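Local structure of ferrous iron uptake transporter protein B (Streptococcus thermophilus, 3TAH) at residues T17-L22 against A113-D118; V45-D50 against G150-V155; K131-Y134 against P139-A142; P57-M62 against P67-A72; N27-N32 against D50-D55. The protein is the probable transporter of a GTP-driven ferrous iron uptake system, and this chain is its N-terminal portion, the G-protein domain with its attached helical domain. The protein carries 1 engineered substitution. One frame throughout, in Å; residues are numbered along the deposited sequence. Where two conformers were deposited one is given.

Interaction 1 (T17-L22 against A113-D118); sequences TSLFNL and ALNMID. With BGO (3'-O-(N-methylanthraniloyl)guanosine-5'-diphosphate), chain C.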
# COMPACT_ATOMS: atom_id res chain seq x y z
N THR A 17 11.48 -10.91 2.62
CA THR A 17 11.81 -12.33 2.49
C THR A 17 12.17 -12.95 3.83
O THR A 17 11.72 -14.05 4.15
CB THR A 17 12.99 -12.59 1.52
OG1 THR A 17 12.68 -12.05 0.23
CG2 THR A 17 13.27 -14.07 1.39
N SER A 18 12.98 -12.23 4.61
CA SER A 18 13.38 -12.69 5.93
C SER A 18 12.16 -12.94 6.81
O SER A 18 12.10 -13.97 7.48
CB SER A 18 14.32 -11.70 6.62
OG SER A 18 15.54 -11.58 5.91
N LEU A 19 11.20 -12.01 6.80
CA LEU A 19 9.97 -12.19 7.57
C LEU A 19 9.09 -13.29 6.97
O LEU A 19 8.54 -14.10 7.69
CB LEU A 19 9.15 -10.90 7.68
CG LEU A 19 9.79 -9.80 8.53
CD1 LEU A 19 9.02 -8.48 8.39
CD2 LEU A 19 9.87 -10.20 9.99
N PHE A 20 8.97 -13.31 5.65
CA PHE A 20 8.24 -14.40 4.99
C PHE A 20 8.74 -15.77 5.47
O PHE A 20 7.94 -16.65 5.84
CB PHE A 20 8.35 -14.31 3.47
CG PHE A 20 7.56 -15.36 2.76
CD1 PHE A 20 6.19 -15.22 2.60
CD2 PHE A 20 8.18 -16.51 2.27
CE1 PHE A 20 5.43 -16.20 1.94
CE2 PHE A 20 7.42 -17.50 1.60
CZ PHE A 20 6.04 -17.33 1.45
N ASN A 21 10.06 -15.95 5.45
CA ASN A 21 10.68 -17.21 5.87
C ASN A 21 10.44 -17.54 7.33
O ASN A 21 10.16 -18.70 7.65
CB ASN A 21 12.18 -17.23 5.53
CG ASN A 21 12.44 -17.25 4.04
OD1 ASN A 21 11.58 -17.66 3.26
ND2 ASN A 21 13.63 -16.81 3.63
N LEU A 22 10.51 -16.54 8.21
CA LEU A 22 10.18 -16.75 9.62
C LEU A 22 8.72 -17.13 9.84
O LEU A 22 8.42 -18.04 10.63
CB LEU A 22 10.47 -15.49 10.45
CG LEU A 22 11.91 -15.25 10.88
CD1 LEU A 22 12.02 -13.88 11.53
CD2 LEU A 22 12.34 -16.36 11.86
N ALA A 113 4.55 -3.96 9.54
CA ALA A 113 5.66 -4.55 10.29
C ALA A 113 6.77 -3.53 10.11
O ALA A 113 7.34 -3.41 9.03
CB ALA A 113 6.07 -5.93 9.75
N LEU A 114 7.07 -2.80 11.18
CA LEU A 114 8.08 -1.77 11.18
C LEU A 114 9.36 -2.52 11.50
O LEU A 114 9.73 -2.66 12.68
CB LEU A 114 7.74 -0.68 12.21
CG LEU A 114 8.75 0.48 12.33
CD1 LEU A 114 8.78 1.27 11.03
CD2 LEU A 114 8.44 1.41 13.49
N ASN A 115 10.01 -3.00 10.43
CA ASN A 115 11.11 -3.96 10.48
C ASN A 115 12.48 -3.25 10.59
O ASN A 115 12.56 -2.03 10.43
CB ASN A 115 11.00 -4.92 9.27
CG ASN A 115 11.86 -6.18 9.42
OD1 ASN A 115 11.82 -6.85 10.44
ND2 ASN A 115 12.64 -6.49 8.38
N MET A 116 13.54 -4.00 10.86
CA MET A 116 14.89 -3.44 11.07
C MET A 116 14.96 -2.59 12.33
O MET A 116 15.84 -1.73 12.44
CB MET A 116 15.34 -2.56 9.90
CG MET A 116 15.30 -3.25 8.57
SD MET A 116 16.83 -4.16 8.30
CE MET A 116 16.43 -4.91 6.74
N ILE A 117 14.06 -2.83 13.28
CA ILE A 117 13.98 -2.01 14.48
C ILE A 117 15.26 -2.12 15.33
O ILE A 117 15.65 -1.16 16.03
CB ILE A 117 12.67 -2.32 15.29
CG1 ILE A 117 12.19 -1.06 16.03
CG2 ILE A 117 12.84 -3.52 16.24
CD1 ILE A 117 11.66 0.03 15.09
N ASP A 118 15.93 -3.27 15.26
CA ASP A 118 17.20 -3.47 15.98
C ASP A 118 18.36 -2.62 15.43
O ASP A 118 19.28 -2.28 16.17
CB ASP A 118 17.60 -4.95 15.95
CG ASP A 118 17.81 -5.46 14.53
OD1 ASP A 118 16.82 -5.52 13.78
OD2 ASP A 118 18.96 -5.79 14.16
C' BGO C . 21.53 -10.02 4.39
N1 BGO C . 17.15 -6.59 11.17
C2 BGO C . 18.45 -6.66 10.63
N2 BGO C . 19.49 -6.24 11.35
N3 BGO C . 18.64 -7.14 9.39
C4 BGO C . 17.57 -7.57 8.68
C5 BGO C . 16.26 -7.53 9.16
C6 BGO C . 16.03 -7.03 10.44
O6 BGO C . 14.90 -6.96 10.94
N7 BGO C . 15.48 -8.02 8.20
C8 BGO C . 16.23 -8.37 7.15
N9 BGO C . 17.50 -8.09 7.47
PA BGO C . 15.60 -9.36 2.80
PB BGO C . 13.63 -8.33 0.92
C1' BGO C . 23.05 -9.86 4.58
O1' BGO C . 21.04 -11.09 4.05
O1A BGO C . 14.67 -10.18 3.58
C1B BGO C . 18.71 -8.24 6.70
O1B BGO C . 12.66 -7.27 1.23
C2' BGO C . 23.90 -10.98 4.60
N2' BGO C . 23.45 -12.23 4.45
O2' BGO C . 19.43 -10.46 6.51
O2A BGO C . 16.45 -10.00 1.75
C2B BGO C . 18.86 -9.37 5.82
O2B BGO C . 13.11 -9.68 0.96
C3' BGO C . 25.27 -10.77 4.78
O3' BGO C . 20.73 -9.01 4.61
O3A BGO C . 14.80 -8.16 2.06
C3B BGO C . 19.34 -9.31 4.44
O3B BGO C . 14.44 -8.04 -0.31
C4' BGO C . 25.78 -9.49 4.94
O4' BGO C . 18.59 -7.25 5.62
C4B BGO C . 18.87 -7.86 4.25
C5' BGO C . 24.94 -8.38 4.93
O5' BGO C . 16.56 -8.58 3.83
C5B BGO C . 17.60 -7.69 3.39
C6' BGO C . 23.57 -8.57 4.74
CM' BGO C . 24.29 -13.34 3.97
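In the guanine-nucleotide pocket, Leu-19 of the helix behind the phosphate loop meets Asn-115 at the end of strand 110-115. Leu-19 CD1 lies 3.8 Å from Asn-115 CG, the two side chains coming from opposite directions, and the same methyl is 4.1 Å from Ala-113 CB. CG of Leu-19 is anti to its carbonyl carbon (chi1 -68°), which directs the branch at the strand, CD1 foremost. The amide of Asn-115 is held by several bonds: OD1 bonds Thr-143 OG1, while ND2 serves Ser-14 O and, at 3.2 Å, N7 of the guanine. Residues 115-118 are the NxxD (G4) motif of GTPases, and the base is read accordingly. Asp-118 OD1 takes guanine N1-H in a nearly straight bond (2.8 Å, 178°), and its OD2 takes the N2 amino group at 2.9 Å; Ser-144 OG also bonds OD1. The backbone N of Met-116 adds a longer bond to guanine O6, 3.3 Å. At the other end of the ligand, the start of helix 16-24 holds the diphosphate. Thr-17 gives both N and OG1 to the beta-phosphate oxygen O2B, and Ser-18 gives N and OG to O1A of the alpha-phosphate, its N standing 2.8 Å from O1A.

Interaction 2 (V45-D50 against G150-V155); sequences VKKNKD and GVDQVV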
# COMPACT_ATOMS: atom_id res chain seq x y z
N VAL A 45 0.85 -19.71 7.49
CA VAL A 45 1.53 -19.24 8.71
C VAL A 45 1.84 -20.49 9.56
O VAL A 45 0.93 -21.21 9.93
CB VAL A 45 0.70 -18.22 9.48
CG1 VAL A 45 1.37 -17.84 10.80
CG2 VAL A 45 0.52 -16.96 8.62
N LYS A 46 3.12 -20.72 9.85
CA LYS A 46 3.56 -21.92 10.59
C LYS A 46 2.78 -22.13 11.89
O LYS A 46 2.38 -23.25 12.20
CB LYS A 46 5.09 -21.85 10.84
CG LYS A 46 5.70 -23.08 11.52
N LYS A 47 2.54 -21.04 12.62
CA LYS A 47 1.82 -21.10 13.91
C LYS A 47 0.30 -20.94 13.83
O LYS A 47 -0.39 -21.04 14.85
CB LYS A 47 2.43 -20.08 14.87
CG LYS A 47 3.85 -20.42 15.27
CD LYS A 47 4.48 -19.30 16.08
CE LYS A 47 5.78 -19.72 16.72
NZ LYS A 47 6.15 -18.70 17.75
N ASN A 48 -0.24 -20.70 12.63
CA ASN A 48 -1.68 -20.63 12.41
C ASN A 48 -1.99 -20.93 10.93
O ASN A 48 -2.04 -20.05 10.09
CB ASN A 48 -2.24 -19.27 12.85
CG ASN A 48 -3.76 -19.22 12.78
OD1 ASN A 48 -4.42 -20.11 12.25
ND2 ASN A 48 -4.32 -18.15 13.32
N LYS A 49 -2.22 -22.20 10.64
CA LYS A 49 -2.36 -22.67 9.25
C LYS A 49 -3.66 -22.23 8.58
O LYS A 49 -3.82 -22.41 7.38
CB LYS A 49 -2.18 -24.19 9.20
CG LYS A 49 -0.80 -24.68 9.66
CD LYS A 49 0.28 -24.59 8.60
CE LYS A 49 1.55 -25.27 9.09
NZ LYS A 49 2.63 -25.32 8.06
N ASP A 50 -4.59 -21.65 9.35
CA ASP A 50 -5.75 -20.93 8.79
C ASP A 50 -5.38 -19.60 8.10
O ASP A 50 -6.23 -19.01 7.44
CB ASP A 50 -6.80 -20.65 9.87
CG ASP A 50 -7.55 -21.90 10.29
OD1 ASP A 50 -7.78 -22.78 9.44
OD2 ASP A 50 -7.95 -21.99 11.47
N GLY A 150 8.58 -9.56 17.50
CA GLY A 150 7.39 -8.88 16.95
C GLY A 150 6.66 -9.59 15.83
O GLY A 150 5.60 -9.14 15.37
N VAL A 151 7.20 -10.73 15.39
CA VAL A 151 6.70 -11.40 14.19
C VAL A 151 5.31 -11.99 14.41
O VAL A 151 4.39 -11.70 13.64
CB VAL A 151 7.71 -12.48 13.69
CG1 VAL A 151 7.19 -13.19 12.46
CG2 VAL A 151 9.05 -11.84 13.37
N ASP A 152 5.14 -12.78 15.47
CA ASP A 152 3.83 -13.39 15.75
C ASP A 152 2.78 -12.32 16.04
O ASP A 152 1.60 -12.46 15.67
CB ASP A 152 3.90 -14.37 16.93
CG ASP A 152 4.86 -15.53 16.70
OD1 ASP A 152 5.15 -15.89 15.53
OD2 ASP A 152 5.33 -16.09 17.71
N GLN A 153 3.22 -11.26 16.71
CA GLN A 153 2.39 -10.11 17.06
C GLN A 153 1.86 -9.37 15.82
O GLN A 153 0.66 -9.06 15.76
CB GLN A 153 3.16 -9.13 17.94
CG GLN A 153 3.58 -9.70 19.31
CD GLN A 153 4.98 -10.28 19.34
OE1 GLN A 153 5.42 -10.97 18.40
NE2 GLN A 153 5.70 -10.01 20.42
N VAL A 154 2.72 -9.12 14.84
CA VAL A 154 2.28 -8.40 13.63
C VAL A 154 1.35 -9.30 12.80
O VAL A 154 0.33 -8.82 12.27
CB VAL A 154 3.45 -7.81 12.79
CG1 VAL A 154 4.19 -8.88 11.96
CG2 VAL A 154 2.93 -6.67 11.88
N VAL A 155 1.66 -10.60 12.72
CA VAL A 155 0.80 -11.53 11.98
C VAL A 155 -0.60 -11.58 12.61
O VAL A 155 -1.62 -11.55 11.88
CB VAL A 155 1.44 -12.94 11.84
CG1 VAL A 155 0.42 -13.98 11.32
CG2 VAL A 155 2.64 -12.89 10.92
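Lys-47 sets CG anti to its carbonyl carbon (chi1 -67°) and runs extended beyond it, which carries NZ to Asp-152 in the first turn of helix 151-159. Asp-152 has its own CG anti to the carbonyl carbon (chi1 -61°), bringing the carboxylate nearer the turn, where the two side chains cross at about a right angle. The salt bridge is short, NZ to Asp-152 OD2 2.7 Å; NZ comes to the syn side of OD2, 22° out of the carboxylate plane. Farther back, Lys-47 CD rests 3.5 Å from Asp-152 OD1. Beneath this pair, Val-45 and Val-155 meet tip to tip: CG1 of Val-155 stands 4.0 Å from CG1 of Val-45, with Val-45 CG2 equally near. Ile-23 and Leu-51 touch both valines and enclose the apolar layer. Lys-47 sits in a type I turn from Val-45 to Asn-48, closed by Asn-48 N bonding Val-45 O at 3.0 Å, and Asn-48 OD1 then accepts Asp-50 N in an Asx turn. The hairpin bend between strands 39-45 and 51-55 is thus joined to helix 151-159 by a buried methyl contact inside and a surface ion pair outside, the latter probably moderated by solvent.

Interaction 3 (K131-Y134 against P139-A142); sequences KLSY and PVVA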
# COMPACT_ATOMS: atom_id res chain seq x y z
N LYS A 131 2.50 6.59 18.07
CA LYS A 131 2.26 7.87 17.38
C LYS A 131 2.30 7.69 15.86
O LYS A 131 1.49 8.27 15.15
CB LYS A 131 3.25 8.95 17.78
CG LYS A 131 3.02 9.52 19.18
CD LYS A 131 3.78 10.82 19.37
CE LYS A 131 3.49 11.42 20.73
NZ LYS A 131 4.46 12.49 21.06
N LEU A 132 3.24 6.88 15.37
CA LEU A 132 3.30 6.58 13.93
C LEU A 132 2.00 5.92 13.47
O LEU A 132 1.43 6.29 12.44
CB LEU A 132 4.49 5.69 13.58
CG LEU A 132 4.69 5.36 12.10
CD1 LEU A 132 4.97 6.64 11.34
CD2 LEU A 132 5.80 4.31 11.90
N SER A 133 1.54 4.93 14.24
CA SER A 133 0.27 4.24 14.00
C SER A 133 -0.89 5.22 14.01
O SER A 133 -1.73 5.22 13.09
CB SER A 133 0.02 3.14 15.04
OG SER A 133 -1.23 2.49 14.83
N TYR A 134 -0.94 6.07 15.03
CA TYR A 134 -2.05 7.02 15.17
C TYR A 134 -2.18 7.89 13.92
O TYR A 134 -3.27 8.05 13.36
CB TYR A 134 -1.88 7.91 16.41
CG TYR A 134 -3.06 8.84 16.60
CD1 TYR A 134 -4.11 8.48 17.44
CD2 TYR A 134 -3.13 10.06 15.94
CE1 TYR A 134 -5.21 9.32 17.61
CE2 TYR A 134 -4.24 10.91 16.10
CZ TYR A 134 -5.26 10.53 16.94
OH TYR A 134 -6.36 11.34 17.12
N PRO A 139 -2.56 0.02 12.05
CA PRO A 139 -1.77 -0.62 13.10
C PRO A 139 -0.30 -0.69 12.69
O PRO A 139 0.01 -0.91 11.52
CB PRO A 139 -2.36 -2.04 13.19
CG PRO A 139 -3.69 -1.97 12.51
CD PRO A 139 -3.64 -0.85 11.55
N VAL A 140 0.59 -0.51 13.66
CA VAL A 140 2.03 -0.65 13.44
C VAL A 140 2.62 -1.50 14.57
O VAL A 140 2.34 -1.24 15.75
CB VAL A 140 2.75 0.73 13.41
CG1 VAL A 140 4.24 0.54 13.12
CG2 VAL A 140 2.12 1.68 12.38
N VAL A 141 3.42 -2.50 14.21
CA VAL A 141 4.13 -3.35 15.16
C VAL A 141 5.62 -3.38 14.82
O VAL A 141 5.99 -3.70 13.68
CB VAL A 141 3.57 -4.80 15.15
CG1 VAL A 141 4.38 -5.70 16.09
CG2 VAL A 141 2.10 -4.81 15.53
N ALA A 142 6.48 -3.04 15.78
CA ALA A 142 7.92 -3.06 15.59
C ALA A 142 8.36 -4.51 15.48
O ALA A 142 7.97 -5.34 16.31
CB ALA A 142 8.65 -2.38 16.73
O HOH W 1 -0.70 -0.35 16.41
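Ser-133 of helix 129-136 packs against Val-140, first residue of strand 140-142, and the rotamer of each decides what touches. Val-140 has CG1 anti to its backbone N (chi1 -178°), leaving CG2 anti to the carbonyl carbon and pressed against the helix: CG2 stands 3.5 Å from Ser-133 CA and 3.7 Å from Ser-133 CB. The other methyl, CG1, makes a looser contact with Leu-132 CD2 at 4.3 Å. Leu-132 also touches Ile-127 and Ala-260. In Ser-133 the hydroxyl is anti to the backbone N (chi1 178°), a rotation that lays OG beside the strand backbone, 3.6 Å from Pro-139 CA. Its main polar partner is the carbonyl oxygen of Val-138, just before the strand. OG also accepts a bond from a water at 3.3 Å, and that water receives the amide hydrogen of Val-140, its oxygen 3.0 Å from Val-140 N. Helix 129-136 lies on the connection from strand 110-115 to its parallel neighbour 140-142, the outermost strand on this side of the sheet, so the contact closes the end of a beta-alpha-beta crossover. One hydroxyl therefore serves twice, on a carbonyl and through water on an amide, giving backbone groups at the strand entry polar partners while the methyls of Val-140 supply the apolar part of the contact.

Interaction 4 (P57-M62 against P67-A72); sequences PGIYSM and PEEKVA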
# COMPACT_ATOMS: atom_id res chain seq x y z
N PRO A 57 5.88 -9.22 -5.04
CA PRO A 57 7.23 -8.75 -5.38
C PRO A 57 7.58 -7.48 -4.62
O PRO A 57 6.70 -6.65 -4.38
CB PRO A 57 7.16 -8.44 -6.88
CG PRO A 57 5.92 -9.03 -7.37
CD PRO A 57 5.00 -9.29 -6.22
N GLY A 58 8.84 -7.35 -4.21
CA GLY A 58 9.31 -6.13 -3.58
C GLY A 58 9.24 -4.99 -4.59
O GLY A 58 9.78 -5.09 -5.69
N ILE A 59 8.56 -3.90 -4.22
CA ILE A 59 8.42 -2.73 -5.08
C ILE A 59 8.50 -1.44 -4.27
O ILE A 59 8.29 -1.44 -3.06
CB ILE A 59 7.09 -2.75 -5.88
CG1 ILE A 59 5.87 -2.77 -4.95
CG2 ILE A 59 7.02 -3.98 -6.79
CD1 ILE A 59 4.54 -2.67 -5.70
N TYR A 60 8.80 -0.34 -4.96
CA TYR A 60 8.84 1.00 -4.37
C TYR A 60 7.56 1.83 -4.55
O TYR A 60 7.32 2.79 -3.82
CB TYR A 60 10.01 1.79 -4.97
CG TYR A 60 11.33 1.21 -4.59
CD1 TYR A 60 11.82 1.38 -3.30
CD2 TYR A 60 12.10 0.49 -5.49
CE1 TYR A 60 13.03 0.85 -2.91
CE2 TYR A 60 13.33 -0.05 -5.11
CZ TYR A 60 13.79 0.13 -3.82
OH TYR A 60 15.00 -0.41 -3.42
N SER A 61 6.76 1.45 -5.53
CA SER A 61 5.56 2.19 -5.89
C SER A 61 4.68 1.27 -6.70
O SER A 61 5.12 0.18 -7.05
CB SER A 61 5.94 3.43 -6.70
OG SER A 61 4.82 4.26 -6.91
N MET A 62 3.44 1.67 -6.97
CA MET A 62 2.54 0.92 -7.85
C MET A 62 2.34 1.72 -9.16
O MET A 62 1.25 2.22 -9.46
CB MET A 62 1.23 0.59 -7.14
CG MET A 62 1.38 -0.60 -6.22
SD MET A 62 -0.19 -1.18 -5.56
CE MET A 62 -0.49 0.18 -4.52
N PRO A 67 6.77 -5.21 -14.54
CA PRO A 67 5.92 -6.38 -14.38
C PRO A 67 5.59 -6.68 -12.92
O PRO A 67 4.48 -7.08 -12.63
CB PRO A 67 6.78 -7.50 -14.96
CG PRO A 67 7.57 -6.80 -16.02
CD PRO A 67 7.94 -5.52 -15.39
N GLU A 68 6.57 -6.49 -12.06
CA GLU A 68 6.45 -6.70 -10.61
C GLU A 68 5.42 -5.77 -9.99
O GLU A 68 4.59 -6.20 -9.21
CB GLU A 68 7.81 -6.52 -9.94
CG GLU A 68 8.80 -7.63 -10.24
CD GLU A 68 9.53 -7.49 -11.58
OE1 GLU A 68 9.48 -6.41 -12.22
OE2 GLU A 68 10.16 -8.49 -11.99
N GLU A 69 5.50 -4.48 -10.33
CA GLU A 69 4.52 -3.50 -9.87
C GLU A 69 3.11 -3.83 -10.37
O GLU A 69 2.13 -3.66 -9.65
CB GLU A 69 4.90 -2.11 -10.36
CG GLU A 69 6.09 -1.52 -9.66
CD GLU A 69 6.58 -0.29 -10.38
OE1 GLU A 69 6.34 0.83 -9.89
OE2 GLU A 69 7.19 -0.46 -11.45
N LYS A 70 3.01 -4.29 -11.62
CA LYS A 70 1.71 -4.66 -12.19
C LYS A 70 1.11 -5.87 -11.48
O LYS A 70 -0.08 -5.89 -11.18
CB LYS A 70 1.81 -4.89 -13.71
CG LYS A 70 0.44 -5.10 -14.36
CD LYS A 70 0.48 -5.13 -15.89
CE LYS A 70 -0.92 -5.27 -16.46
NZ LYS A 70 -1.55 -6.58 -16.12
N VAL A 71 1.93 -6.88 -11.22
CA VAL A 71 1.47 -8.06 -10.48
C VAL A 71 0.91 -7.65 -9.12
O VAL A 71 -0.18 -8.08 -8.74
CB VAL A 71 2.58 -9.14 -10.36
CG1 VAL A 71 2.39 -10.06 -9.13
CG2 VAL A 71 2.63 -9.94 -11.66
N ALA A 72 1.64 -6.80 -8.40
CA ALA A 72 1.20 -6.37 -7.07
C ALA A 72 -0.13 -5.63 -7.15
O ALA A 72 -1.08 -5.94 -6.42
CB ALA A 72 2.26 -5.52 -6.39
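Pro-57 and Ile-59 make the innermost contacts with helix 67-77. The proline ring lies along Glu-68, CB to CB 3.7 Å, with its CG 3.6 Å from Glu-68 O; its CD reaches Val-71 CG1 at 4.0 Å, those two side chains crossing at about a right angle. Ile-59 holds CG1 between its backbone N and carbonyl carbon (chi1 60°), and from there CD1 extends to Ala-72 CB, 3.7 Å away, while CG2 rests 3.9 Å from Glu-69 CG. Residues 55-58 form the DxPG (G3) motif of GTPases, and the chain that follows, folded back on the helix, is the switch II region. Glu-69 and Ser-61 were each deposited in two conformers; in those given, Glu-69 stretches over the bend, its CG 3.3 Å from Ser-61 O. What steadies the carboxylate in this conformer comes from the linking loop: Ser-66 OG bonds OE2, and Ser-63 OG bonds OE1. In the next shell, Gln-102 of helix 93-105 holds Met-62 N through OE1 and, in the Ser-61 conformer given, Ser-61 OG through NE2, whereas Ser-61 N is buried with no partner. Ile-59 is tied by its backbone to Gly-10 and by its carbonyl oxygen to Asn-11 ND2, both in the phosphate loop. Ile-9 supports Ile-59 and Ala-72 from strand 4-10, and Val-38 lies against Pro-57.

Interaction 5 (N27-N32 against D50-D55); sequences NQRVGN and DLEIQD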
# COMPACT_ATOMS: atom_id res chain seq x y z
N ASN A 27 7.80 -24.44 4.73
CA ASN A 27 6.60 -24.80 3.96
C ASN A 27 6.09 -23.70 3.02
O ASN A 27 5.19 -22.95 3.39
CB ASN A 27 5.43 -25.18 4.89
CG ASN A 27 5.46 -26.63 5.33
OD1 ASN A 27 5.80 -27.53 4.55
ND2 ASN A 27 5.08 -26.86 6.58
N GLN A 28 6.66 -23.64 1.82
CA GLN A 28 6.23 -22.66 0.82
C GLN A 28 5.89 -23.30 -0.53
O GLN A 28 6.31 -24.42 -0.82
CB GLN A 28 7.30 -21.58 0.63
CG GLN A 28 8.64 -22.10 0.15
CD GLN A 28 9.60 -20.97 -0.16
OE1 GLN A 28 9.74 -20.03 0.62
NE2 GLN A 28 10.28 -21.06 -1.31
N ARG A 29 5.14 -22.55 -1.33
CA ARG A 29 4.74 -22.94 -2.67
C ARG A 29 5.23 -21.85 -3.62
O ARG A 29 4.94 -20.68 -3.40
CB ARG A 29 3.22 -23.07 -2.70
CG ARG A 29 2.65 -23.44 -4.02
CD ARG A 29 1.33 -24.16 -3.84
NE ARG A 29 0.40 -23.47 -2.94
CZ ARG A 29 -0.47 -22.52 -3.30
NH1 ARG A 29 -0.57 -22.10 -4.56
NH2 ARG A 29 -1.26 -21.98 -2.38
N VAL A 30 5.97 -22.24 -4.66
CA VAL A 30 6.56 -21.30 -5.61
C VAL A 30 6.19 -21.63 -7.06
O VAL A 30 6.20 -22.79 -7.47
CB VAL A 30 8.11 -21.25 -5.48
CG1 VAL A 30 8.70 -20.26 -6.47
CG2 VAL A 30 8.50 -20.87 -4.08
N GLY A 31 5.84 -20.60 -7.82
CA GLY A 31 5.51 -20.73 -9.24
C GLY A 31 5.70 -19.38 -9.92
O GLY A 31 6.57 -18.61 -9.52
N ASN A 32 4.90 -19.10 -10.93
CA ASN A 32 4.91 -17.80 -11.58
C ASN A 32 3.49 -17.24 -11.64
O ASN A 32 2.52 -18.00 -11.58
CB ASN A 32 5.48 -17.88 -13.01
CG ASN A 32 4.61 -18.71 -13.94
OD1 ASN A 32 4.59 -19.94 -13.84
ND2 ASN A 32 3.90 -18.05 -14.85
N ASP A 50 -4.59 -21.65 9.35
CA ASP A 50 -5.75 -20.93 8.79
C ASP A 50 -5.38 -19.60 8.10
O ASP A 50 -6.23 -19.01 7.44
CB ASP A 50 -6.80 -20.65 9.87
CG ASP A 50 -7.55 -21.90 10.29
OD1 ASP A 50 -7.78 -22.78 9.44
OD2 ASP A 50 -7.95 -21.99 11.47
N LEU A 51 -4.14 -19.13 8.27
CA LEU A 51 -3.67 -17.89 7.65
C LEU A 51 -2.73 -18.21 6.50
O LEU A 51 -1.76 -18.97 6.68
CB LEU A 51 -2.94 -17.02 8.67
CG LEU A 51 -3.60 -16.72 10.01
CD1 LEU A 51 -2.68 -15.83 10.83
CD2 LEU A 51 -4.98 -16.09 9.86
N GLU A 52 -2.98 -17.63 5.33
CA GLU A 52 -2.06 -17.79 4.21
C GLU A 52 -1.39 -16.47 3.87
O GLU A 52 -2.05 -15.43 3.78
CB GLU A 52 -2.80 -18.30 2.98
CG GLU A 52 -1.89 -18.58 1.80
CD GLU A 52 -2.58 -19.40 0.72
OE1 GLU A 52 -2.07 -20.48 0.35
OE2 GLU A 52 -3.64 -18.96 0.25
N ILE A 53 -0.07 -16.52 3.69
CA ILE A 53 0.71 -15.35 3.29
C ILE A 53 0.90 -15.43 1.78
O ILE A 53 1.48 -16.39 1.26
CB ILE A 53 2.08 -15.31 4.00
CG1 ILE A 53 1.91 -15.44 5.52
CG2 ILE A 53 2.85 -14.07 3.63
CD1 ILE A 53 0.99 -14.44 6.16
N GLN A 54 0.39 -14.42 1.09
CA GLN A 54 0.66 -14.25 -0.32
C GLN A 54 1.82 -13.28 -0.41
O GLN A 54 1.64 -12.08 -0.16
CB GLN A 54 -0.56 -13.70 -1.07
CG GLN A 54 -0.32 -13.49 -2.57
CD GLN A 54 0.05 -14.77 -3.27
OE1 GLN A 54 -0.78 -15.66 -3.39
NE2 GLN A 54 1.30 -14.88 -3.74
N ASP A 55 3.01 -13.79 -0.73
CA ASP A 55 4.13 -12.90 -0.98
C ASP A 55 3.82 -12.13 -2.26
O ASP A 55 3.15 -12.64 -3.18
CB ASP A 55 5.46 -13.65 -1.08
CG ASP A 55 6.66 -12.73 -1.03
OD1 ASP A 55 6.70 -11.81 -0.19
OD2 ASP A 55 7.58 -12.94 -1.84
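A single charged pair, Arg-29 with Glu-52, makes the contact between strands 28-32 and 51-55. Arg-29 NH2 lies 3.2 Å from Glu-52 OE1 in a salt bridge; the oxygen sits at the edge of the guanidinium, near its plane, but the two flat groups are turned 55° apart, and the side chains cross at about a right angle. Arg-29 begins with CG anti to its backbone N and then bends at chi3 (50°), which swings its head across the intervening strand, while Glu-52 reaches out extended beyond CG. The span is long: the nearest alpha carbons, Arg-29 CA and Gln-54 CA, are 9.9 Å apart. Among like charges, Glu-52 OE2 lies close to Glu-5 OE2, and the arginine would probably offset part of that repulsion. Among hydrogen bonds, Gln-54 NE2 donates to Asp-55 O at 3.0 Å, in the carbonyl plane and on a lone pair, fixing the rotation of its amide. Asp-55 itself pairs through OD1 with Lys-16 of the phosphate loop. Backbone bonds join Arg-29 to Ser-42 and Leu-51 to Val-45, so strand 39-45 runs between the two segments and antiparallel to both. Such a next-but-one pairing across a central strand belongs to the antiparallel margin of the G-domain sheet, where the loop joining strands 28-32 and 39-45 forms the first switch region of these GTPases.

In the fold
All five contacts belong to the G-protein domain. Interactions 1, 3 and 5 reach its mixed seven-stranded sheet, in the order 28-32, 39-45, 51-55, 4-10, 83-89, 110-115, 140-142. Interaction 5 sits at one margin and interaction 3 at the other, centres about 26 Å apart. Interaction 1 touches both, through Phe-20 on Ile-53 and Leu-114 beside Val-141. Interaction 2, its centre about 12 Å from that of interaction 1, packs on it through Val-151 and Val-154 and shares Asp-50 with interaction 5. Along the chain, interactions 5 and 4 come in series inside the loop closed by interaction 1. Interaction 4 touches none of the others; its segment begins one residue after strand 51-55, so one sheet carries phosphate-loop helix, base-recognition motif and switch II.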